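Local coordinates for DUF3992 domain-containing protein (Bacillus cereus, PDB 7A02) that forms disulfide-linked pili, the endospore appendages, as a subunit that assembles helically with copies of itself, at residues A[41-54]-A[105-117]. Numbering follows the deposited sequence.
Sequences ISQDIYASGYLKVD and TGEFCMTIRYTLS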
ATOM      1  N   ILE A  41      31.766 -25.496 -15.866  1.00 51.86           N
ATOM      2  CA  ILE A  41      30.555 -24.958 -15.265  1.00 51.86           C
ATOM      3  C   ILE A  41      29.463 -26.011 -15.361  1.00 51.86           C
ATOM      4  O   ILE A  41      28.480 -25.839 -16.086  1.00 51.86           O
ATOM      5  CB  ILE A  41      30.128 -23.657 -15.961  1.00 51.86           C
ATOM      6  CG1 ILE A  41      30.166 -23.815 -17.474  1.00 51.86           C
ATOM      7  CG2 ILE A  41      31.098 -22.562 -15.645  1.00 51.86           C
ATOM      8  CD1 ILE A  41      29.588 -22.642 -18.203  1.00 51.86           C
ATOM      9  N   SER A  42      29.595 -27.089 -14.603  1.00 55.81           N
ATOM     10  CA  SER A  42      28.700 -28.221 -14.796  1.00 55.81           C
ATOM     11  C   SER A  42      27.341 -28.028 -14.150  1.00 55.81           C
ATOM     12  O   SER A  42      26.365 -28.639 -14.593  1.00 55.81           O
ATOM     13  CB  SER A  42      29.339 -29.494 -14.248  1.00 55.81           C
ATOM     14  OG  SER A  42      28.459 -30.592 -14.389  1.00 55.81           O
ATOM     15  N   GLN A  43      27.249 -27.197 -13.116  1.00 57.38           N
ATOM     16  CA  GLN A  43      26.022 -27.119 -12.336  1.00 57.38           C
ATOM     17  C   GLN A  43      24.929 -26.324 -13.037  1.00 57.38           C
ATOM     18  O   GLN A  43      23.750 -26.667 -12.917  1.00 57.38           O
ATOM     19  CB  GLN A  43      26.313 -26.521 -10.965  1.00 57.38           C
ATOM     20  CG  GLN A  43      27.102 -25.240 -11.014  1.00 57.38           C
ATOM     21  CD  GLN A  43      28.591 -25.483 -10.915  1.00 57.38           C
ATOM     22  OE1 GLN A  43      29.055 -26.617 -11.017  1.00 57.38           O
ATOM     23  NE2 GLN A  43      29.347 -24.417 -10.713  1.00 57.38           N
ATOM     24  N   ASP A  44      25.281 -25.266 -13.761  1.00 57.32           N
ATOM     25  CA  ASP A  44      24.290 -24.440 -14.446  1.00 57.32           C
ATOM     26  C   ASP A  44      24.707 -24.284 -15.901  1.00 57.32           C
ATOM     27  O   ASP A  44      25.416 -23.341 -16.257  1.00 57.32           O
ATOM     28  CB  ASP A  44      24.138 -23.084 -13.770  1.00 57.32           C
ATOM     29  CG  ASP A  44      25.454 -22.364 -13.614  1.00 57.32           C
ATOM     30  OD1 ASP A  44      26.493 -23.047 -13.529  1.00 57.32           O
ATOM     31  OD2 ASP A  44      25.448 -21.118 -13.591  1.00 57.32           O
ATOM     32  N   ILE A  45      24.263 -25.205 -16.746  1.00 51.89           N
ATOM     33  CA  ILE A  45      24.530 -25.110 -18.170  1.00 51.89           C
ATOM     34  C   ILE A  45      23.385 -25.779 -18.907  1.00 51.89           C
ATOM     35  O   ILE A  45      22.906 -26.840 -18.507  1.00 51.89           O
ATOM     36  CB  ILE A  45      25.902 -25.729 -18.523  1.00 51.89           C
ATOM     37  CG1 ILE A  45      26.275 -25.396 -19.959  1.00 51.89           C
ATOM     38  CG2 ILE A  45      25.901 -27.217 -18.305  1.00 51.89           C
ATOM     39  CD1 ILE A  45      27.701 -25.677 -20.282  1.00 51.89           C
ATOM     40  N   TYR A  46      22.924 -25.126 -19.965  1.00 48.62           N
ATOM     41  CA  TYR A  46      21.875 -25.649 -20.825  1.00 48.62           C
ATOM     42  C   TYR A  46      22.357 -25.507 -22.255  1.00 48.62           C
ATOM     43  O   TYR A  46      22.727 -24.408 -22.673  1.00 48.62           O
ATOM     44  CB  TYR A  46      20.564 -24.894 -20.622  1.00 48.62           C
ATOM     45  CG  TYR A  46      19.876 -25.200 -19.320  1.00 48.62           C
ATOM     46  CD1 TYR A  46      20.340 -24.670 -18.134  1.00 48.62           C
ATOM     47  CD2 TYR A  46      18.753 -26.004 -19.280  1.00 48.62           C
ATOM     48  CE1 TYR A  46      19.719 -24.943 -16.947  1.00 48.62           C
ATOM     49  CE2 TYR A  46      18.125 -26.279 -18.097  1.00 48.62           C
ATOM     50  CZ  TYR A  46      18.612 -25.745 -16.934  1.00 48.62           C
ATOM     51  OH  TYR A  46      17.990 -26.018 -15.744  1.00 48.62           O
ATOM     52  N   ALA A  47      22.364 -26.603 -23.000  1.00 44.40           N
ATOM     53  CA  ALA A  47      22.926 -26.590 -24.338  1.00 44.40           C
ATOM     54  C   ALA A  47      21.965 -27.229 -25.321  1.00 44.40           C
ATOM     55  O   ALA A  47      21.415 -28.295 -25.054  1.00 44.40           O
ATOM     56  CB  ALA A  47      24.262 -27.315 -24.372  1.00 44.40           C
ATOM     57  N   SER A  48      21.784 -26.578 -26.465  1.00 44.80           N
ATOM     58  CA  SER A  48      20.980 -27.098 -27.559  1.00 44.80           C
ATOM     59  C   SER A  48      21.824 -27.130 -28.820  1.00 44.80           C
ATOM     60  O   SER A  48      22.721 -26.306 -28.997  1.00 44.80           O
ATOM     61  CB  SER A  48      19.739 -26.246 -27.805  1.00 44.80           C
ATOM     62  OG  SER A  48      18.885 -26.252 -26.680  1.00 44.80           O
ATOM     63  N   GLY A  49      21.541 -28.084 -29.695  1.00 42.88           N
ATOM     64  CA  GLY A  49      22.288 -28.155 -30.935  1.00 42.88           C
ATOM     65  C   GLY A  49      21.964 -29.383 -31.747  1.00 42.88           C
ATOM     66  O   GLY A  49      20.955 -30.048 -31.517  1.00 42.88           O
ATOM     67  N   TYR A  50      22.834 -29.669 -32.715  1.00 41.98           N
ATOM     68  CA  TYR A  50      22.672 -30.827 -33.581  1.00 41.98           C
ATOM     69  C   TYR A  50      24.030 -31.433 -33.884  1.00 41.98           C
ATOM     70  O   TYR A  50      25.070 -30.792 -33.733  1.00 41.98           O
ATOM     71  CB  TYR A  50      21.966 -30.477 -34.897  1.00 41.98           C
ATOM     72  CG  TYR A  50      22.725 -29.514 -35.779  1.00 41.98           C
ATOM     73  CD1 TYR A  50      22.404 -28.176 -35.805  1.00 41.98           C
ATOM     74  CD2 TYR A  50      23.753 -29.947 -36.595  1.00 41.98           C
ATOM     75  CE1 TYR A  50      23.086 -27.302 -36.602  1.00 41.98           C
ATOM     76  CE2 TYR A  50      24.441 -29.077 -37.390  1.00 41.98           C
ATOM     77  CZ  TYR A  50      24.102 -27.756 -37.390  1.00 41.98           C
ATOM     78  OH  TYR A  50      24.783 -26.876 -38.187  1.00 41.98           O
ATOM     79  N   LEU A  51      24.000 -32.686 -34.322  1.00 49.21           N
ATOM     80  CA  LEU A  51      25.161 -33.383 -34.851  1.00 49.21           C
ATOM     81  C   LEU A  51      24.794 -33.936 -36.216  1.00 49.21           C
ATOM     82  O   LEU A  51      23.746 -34.574 -36.366  1.00 49.21           O
ATOM     83  CB  LEU A  51      25.607 -34.518 -33.936  1.00 49.21           C
ATOM     84  CG  LEU A  51      26.849 -35.263 -34.407  1.00 49.21           C
ATOM     85  CD1 LEU A  51      28.085 -34.604 -33.859  1.00 49.21           C
ATOM     86  CD2 LEU A  51      26.800 -36.712 -34.001  1.00 49.21           C
ATOM     87  N   LYS A  52      25.650 -33.683 -37.201  1.00 57.09           N
ATOM     88  CA  LYS A  52      25.455 -34.145 -38.568  1.00 57.09           C
ATOM     89  C   LYS A  52      26.628 -35.023 -38.964  1.00 57.09           C
ATOM     90  O   LYS A  52      27.782 -34.601 -38.860  1.00 57.09           O
ATOM     91  CB  LYS A  52      25.332 -32.972 -39.536  1.00 57.09           C
ATOM     92  CG  LYS A  52      25.268 -33.407 -40.985  1.00 57.09           C
ATOM     93  CD  LYS A  52      24.728 -32.332 -41.915  1.00 57.09           C
ATOM     94  CE  LYS A  52      25.256 -30.943 -41.609  1.00 57.09           C
ATOM     95  NZ  LYS A  52      26.715 -30.918 -41.321  1.00 57.09           N
ATOM     96  N   VAL A  53      26.336 -36.229 -39.430  1.00 63.12           N
ATOM     97  CA  VAL A  53      27.355 -37.154 -39.902  1.00 63.12           C
ATOM     98  C   VAL A  53      27.402 -37.035 -41.414  1.00 63.12           C
ATOM     99  O   VAL A  53      26.459 -37.423 -42.110  1.00 63.12           O
ATOM    100  CB  VAL A  53      27.068 -38.592 -39.460  1.00 63.12           C
ATOM    101  CG1 VAL A  53      28.048 -39.533 -40.104  1.00 63.12           C
ATOM    102  CG2 VAL A  53      27.162 -38.696 -37.962  1.00 63.12           C
ATOM    103  N   ASP A  54      28.505 -36.500 -41.927  1.00 71.01           N
ATOM    104  CA  ASP A  54      28.591 -36.146 -43.338  1.00 71.01           C
ATOM    105  C   ASP A  54      29.081 -37.315 -44.183  1.00 71.01           C
ATOM    106  O   ASP A  54      28.374 -37.772 -45.086  1.00 71.01           O
ATOM    107  CB  ASP A  54      29.506 -34.934 -43.515  1.00 71.01           C
ATOM    108  CG  ASP A  54      29.344 -34.280 -44.865  1.00 71.01           C
ATOM    109  OD1 ASP A  54      28.254 -33.739 -45.136  1.00 71.01           O
ATOM    110  OD2 ASP A  54      30.309 -34.302 -45.656  1.00 71.01           O
ATOM    111  N   THR A 105      33.442 -38.211 -40.876  1.00 66.62           N
ATOM    112  CA  THR A 105      33.600 -36.805 -40.552  1.00 66.62           C
ATOM    113  C   THR A 105      32.269 -36.088 -40.692  1.00 66.62           C
ATOM    114  O   THR A 105      31.382 -36.518 -41.437  1.00 66.62           O
ATOM    115  CB  THR A 105      34.655 -36.125 -41.424  1.00 66.62           C
ATOM    116  OG1 THR A 105      34.941 -34.829 -40.889  1.00 66.62           O
ATOM    117  CG2 THR A 105      34.152 -35.956 -42.830  1.00 66.62           C
ATOM    118  N   GLY A 106      32.155 -34.988 -39.961  1.00 59.59           N
ATOM    119  CA  GLY A 106      30.914 -34.244 -39.927  1.00 59.59           C
ATOM    120  C   GLY A 106      31.058 -32.943 -39.171  1.00 59.59           C
ATOM    121  O   GLY A 106      32.167 -32.469 -38.931  1.00 59.59           O
ATOM    122  N   GLU A 107      29.917 -32.379 -38.786  1.00 56.99           N
ATOM    123  CA  GLU A 107      29.849 -31.080 -38.133  1.00 56.99           C
ATOM    124  C   GLU A 107      29.281 -31.211 -36.726  1.00 56.99           C
ATOM    125  O   GLU A 107      28.763 -32.256 -36.335  1.00 56.99           O
ATOM    126  CB  GLU A 107      28.990 -30.109 -38.943  1.00 56.99           C
ATOM    127  CG  GLU A 107      29.660 -29.594 -40.187  1.00 56.99           C
ATOM    128  CD  GLU A 107      28.782 -28.633 -40.955  1.00 56.99           C
ATOM    129  OE1 GLU A 107      28.108 -29.077 -41.906  1.00 56.99           O
ATOM    130  OE2 GLU A 107      28.764 -27.435 -40.606  1.00 56.99           O
ATOM    131  N   PHE A 108      29.385 -30.125 -35.963  1.00 48.16           N
ATOM    132  CA  PHE A 108      28.856 -30.095 -34.601  1.00 48.16           C
ATOM    133  C   PHE A 108      28.617 -28.651 -34.200  1.00 48.16           C
ATOM    134  O   PHE A 108      29.569 -27.871 -34.121  1.00 48.16           O
ATOM    135  CB  PHE A 108      29.821 -30.767 -33.641  1.00 48.16           C
ATOM    136  CG  PHE A 108      29.377 -30.744 -32.214  1.00 48.16           C
ATOM    137  CD1 PHE A 108      28.378 -31.585 -31.777  1.00 48.16           C
ATOM    138  CD2 PHE A 108      29.977 -29.903 -31.304  1.00 48.16           C
ATOM    139  CE1 PHE A 108      27.977 -31.573 -30.468  1.00 48.16           C
ATOM    140  CE2 PHE A 108      29.577 -29.891 -29.994  1.00 48.16           C
ATOM    141  CZ  PHE A 108      28.578 -30.727 -29.578  1.00 48.16           C
ATOM    142  N   CYS A 109      27.362 -28.299 -33.940  1.00 45.25           N
ATOM    143  CA  CYS A 109      26.962 -26.950 -33.565  1.00 45.25           C
ATOM    144  C   CYS A 109      26.254 -26.976 -32.223  1.00 45.25           C
ATOM    145  O   CYS A 109      25.471 -27.886 -31.949  1.00 45.25           O
ATOM    146  CB  CYS A 109      26.043 -26.341 -34.617  1.00 45.25           C
ATOM    147  SG  CYS A 109      25.136 -24.879 -34.078  1.00 45.25           S
ATOM    148  N   MET A 110      26.517 -25.972 -31.387  1.00 45.77           N
ATOM    149  CA  MET A 110      25.915 -25.954 -30.059  1.00 45.77           C
ATOM    150  C   MET A 110      25.813 -24.533 -29.526  1.00 45.77           C
ATOM    151  O   MET A 110      26.785 -23.778 -29.582  1.00 45.77           O
ATOM    152  CB  MET A 110      26.726 -26.817 -29.096  1.00 45.77           C
ATOM    153  CG  MET A 110      26.328 -26.673 -27.653  1.00 45.77           C
ATOM    154  SD  MET A 110      27.408 -27.584 -26.545  1.00 45.77           S
ATOM    155  CE  MET A 110      26.872 -29.248 -26.876  1.00 45.77           C
ATOM    156  N   THR A 111      24.641 -24.183 -28.999  1.00 45.77           N
ATOM    157  CA  THR A 111      24.428 -22.932 -28.284  1.00 45.77           C
ATOM    158  C   THR A 111      24.298 -23.214 -26.795  1.00 45.77           C
ATOM    159  O   THR A 111      23.625 -24.163 -26.392  1.00 45.77           O
ATOM    160  CB  THR A 111      23.178 -22.201 -28.770  1.00 45.77           C
ATOM    161  OG1 THR A 111      22.065 -23.096 -28.758  1.00 45.77           O
ATOM    162  CG2 THR A 111      23.375 -21.674 -30.163  1.00 45.77           C
ATOM    163  N   ILE A 112      24.931 -22.375 -25.985  1.00 45.21           N
ATOM    164  CA  ILE A 112      25.129 -22.633 -24.566  1.00 45.21           C
ATOM    165  C   ILE A 112      24.556 -21.474 -23.768  1.00 45.21           C
ATOM    166  O   ILE A 112      24.856 -20.314 -24.055  1.00 45.21           O
ATOM    167  CB  ILE A 112      26.621 -22.812 -24.243  1.00 45.21           C
ATOM    168  CG1 ILE A 112      27.209 -23.927 -25.096  1.00 45.21           C
ATOM    169  CG2 ILE A 112      26.817 -23.096 -22.785  1.00 45.21           C
ATOM    170  CD1 ILE A 112      28.671 -23.760 -25.373  1.00 45.21           C
ATOM    171  N   ARG A 113      23.748 -21.783 -22.762  1.00 45.37           N
ATOM    172  CA  ARG A 113      23.184 -20.778 -21.873  1.00 45.37           C
ATOM    173  C   ARG A 113      23.754 -20.950 -20.476  1.00 45.37           C
ATOM    174  O   ARG A 113      23.803 -22.063 -19.953  1.00 45.37           O
ATOM    175  CB  ARG A 113      21.668 -20.888 -21.802  1.00 45.37           C
ATOM    176  CG  ARG A 113      20.936 -19.981 -22.734  1.00 45.37           C
ATOM    177  CD  ARG A 113      19.469 -20.324 -22.738  1.00 45.37           C
ATOM    178  NE  ARG A 113      18.734 -19.693 -23.827  1.00 45.37           N
ATOM    179  CZ  ARG A 113      18.601 -18.385 -23.997  1.00 45.37           C
ATOM    180  NH1 ARG A 113      19.137 -17.533 -23.138  1.00 45.37           N
ATOM    181  NH2 ARG A 113      17.909 -17.927 -25.026  1.00 45.37           N
ATOM    182  N   TYR A 114      24.181 -19.850 -19.869  1.00 48.28           N
ATOM    183  CA  TYR A 114      24.541 -19.912 -18.461  1.00 48.28           C
ATOM    184  C   TYR A 114      24.158 -18.605 -17.791  1.00 48.28           C
ATOM    185  O   TYR A 114      24.302 -17.527 -18.370  1.00 48.28           O
ATOM    186  CB  TYR A 114      26.026 -20.228 -18.245  1.00 48.28           C
ATOM    187  CG  TYR A 114      26.995 -19.423 -19.064  1.00 48.28           C
ATOM    188  CD1 TYR A 114      27.203 -19.704 -20.398  1.00 48.28           C
ATOM    189  CD2 TYR A 114      27.724 -18.401 -18.494  1.00 48.28           C
ATOM    190  CE1 TYR A 114      28.087 -18.978 -21.142  1.00 48.28           C
ATOM    191  CE2 TYR A 114      28.614 -17.673 -19.230  1.00 48.28           C
ATOM    192  CZ  TYR A 114      28.790 -17.965 -20.554  1.00 48.28           C
ATOM    193  OH  TYR A 114      29.681 -17.238 -21.301  1.00 48.28           O
ATOM    194  N   THR A 115      23.623 -18.724 -16.585  1.00 57.48           N
ATOM    195  CA  THR A 115      23.071 -17.603 -15.829  1.00 57.48           C
ATOM    196  C   THR A 115      24.069 -17.030 -14.837  1.00 57.48           C
ATOM    197  O   THR A 115      23.753 -16.838 -13.668  1.00 57.48           O
ATOM    198  CB  THR A 115      21.797 -18.042 -15.118  1.00 57.48           C
ATOM    199  OG1 THR A 115      21.316 -16.980 -14.286  1.00 57.48           O
ATOM    200  CG2 THR A 115      22.044 -19.295 -14.281  1.00 57.48           C
ATOM    201  N   LEU A 116      25.279 -16.719 -15.278  1.00 57.99           N
ATOM    202  CA  LEU A 116      26.266 -16.157 -14.366  1.00 57.99           C
ATOM    203  C   LEU A 116      26.667 -14.745 -14.759  1.00 57.99           C
ATOM    204  O   LEU A 116      26.472 -13.812 -13.975  1.00 57.99           O
ATOM    205  CB  LEU A 116      27.491 -17.074 -14.305  1.00 57.99           C
ATOM    206  CG  LEU A 116      27.305 -18.357 -13.495  1.00 57.99           C
ATOM    207  CD1 LEU A 116      28.129 -19.492 -14.076  1.00 57.99           C
ATOM    208  CD2 LEU A 116      27.672 -18.120 -12.038  1.00 57.99           C
ATOM    209  N   SER A 117      27.191 -14.556 -15.961  1.00 59.13           N
ATOM    210  CA  SER A 117      27.662 -13.256 -16.391  1.00 59.13           C
ATOM    211  C   SER A 117      27.923 -13.266 -17.882  1.00 59.13           C
ATOM    212  O   SER A 117      29.035 -13.562 -18.310  1.00 59.13           O
ATOM    213  CB  SER A 117      28.936 -12.869 -15.655  1.00 59.13           C
ATOM    214  OG  SER A 117      30.048 -13.537 -16.218  1.00 59.13           O
TER
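Tyr50 and Cys109 pair near the middle of two antiparallel neighbours, strands 46-54 and 105-114, the central strands of a four-stranded sheet. With chi1 at 64°, Tyr50 CG sits between backbone N and carbonyl carbon, and the ring lies across the adjoining strand. Cys109 CB stands over a ring face, 4.0 Å from the centroid, a CH-pi contact, while SG approaches obliquely. Ile25 of a second subunit also packs on Tyr50.

On the opposite face, Met110 can be followed outward. Its CB passes 4.0 Å from Ser48 O; CG lies 3.9 Å from Ala47 CB, SD rests 3.8 Å from the same methyl, and CE, turned by the bend at chi3, stays beside it at 4.1 Å. Ile45 CG1 against Ile112 CG2 and Leu51 CD1 against Phe108 CD1 extend this apolar layer, and Phe108 and Ile112 reach strand 34-38 of the second sheet, as expected of a beta-sandwich core.

Paired backbone hydrogen bonds join Tyr46 to Arg113 and Ser48 to Thr111. Ser48 O takes two donors: Thr111 N, 2.9 Å away and nearly in line with the carbonyl, and Thr111 OG1, 3.3 Å away and well above its plane. Farther along, Lys52 bends at chi3 and chi4 to bring NZ into a salt bridge with Glu107 OE1, though the modelled separation is doubtfully short.

Asp21 of the second subunit accepts a hydrogen bond from Ser48 OG and forms a salt bridge with Arg113 NE. The pairing thus presents one greasy face to the sandwich interior and one polar and aromatic face that helps join subunits in the fibre.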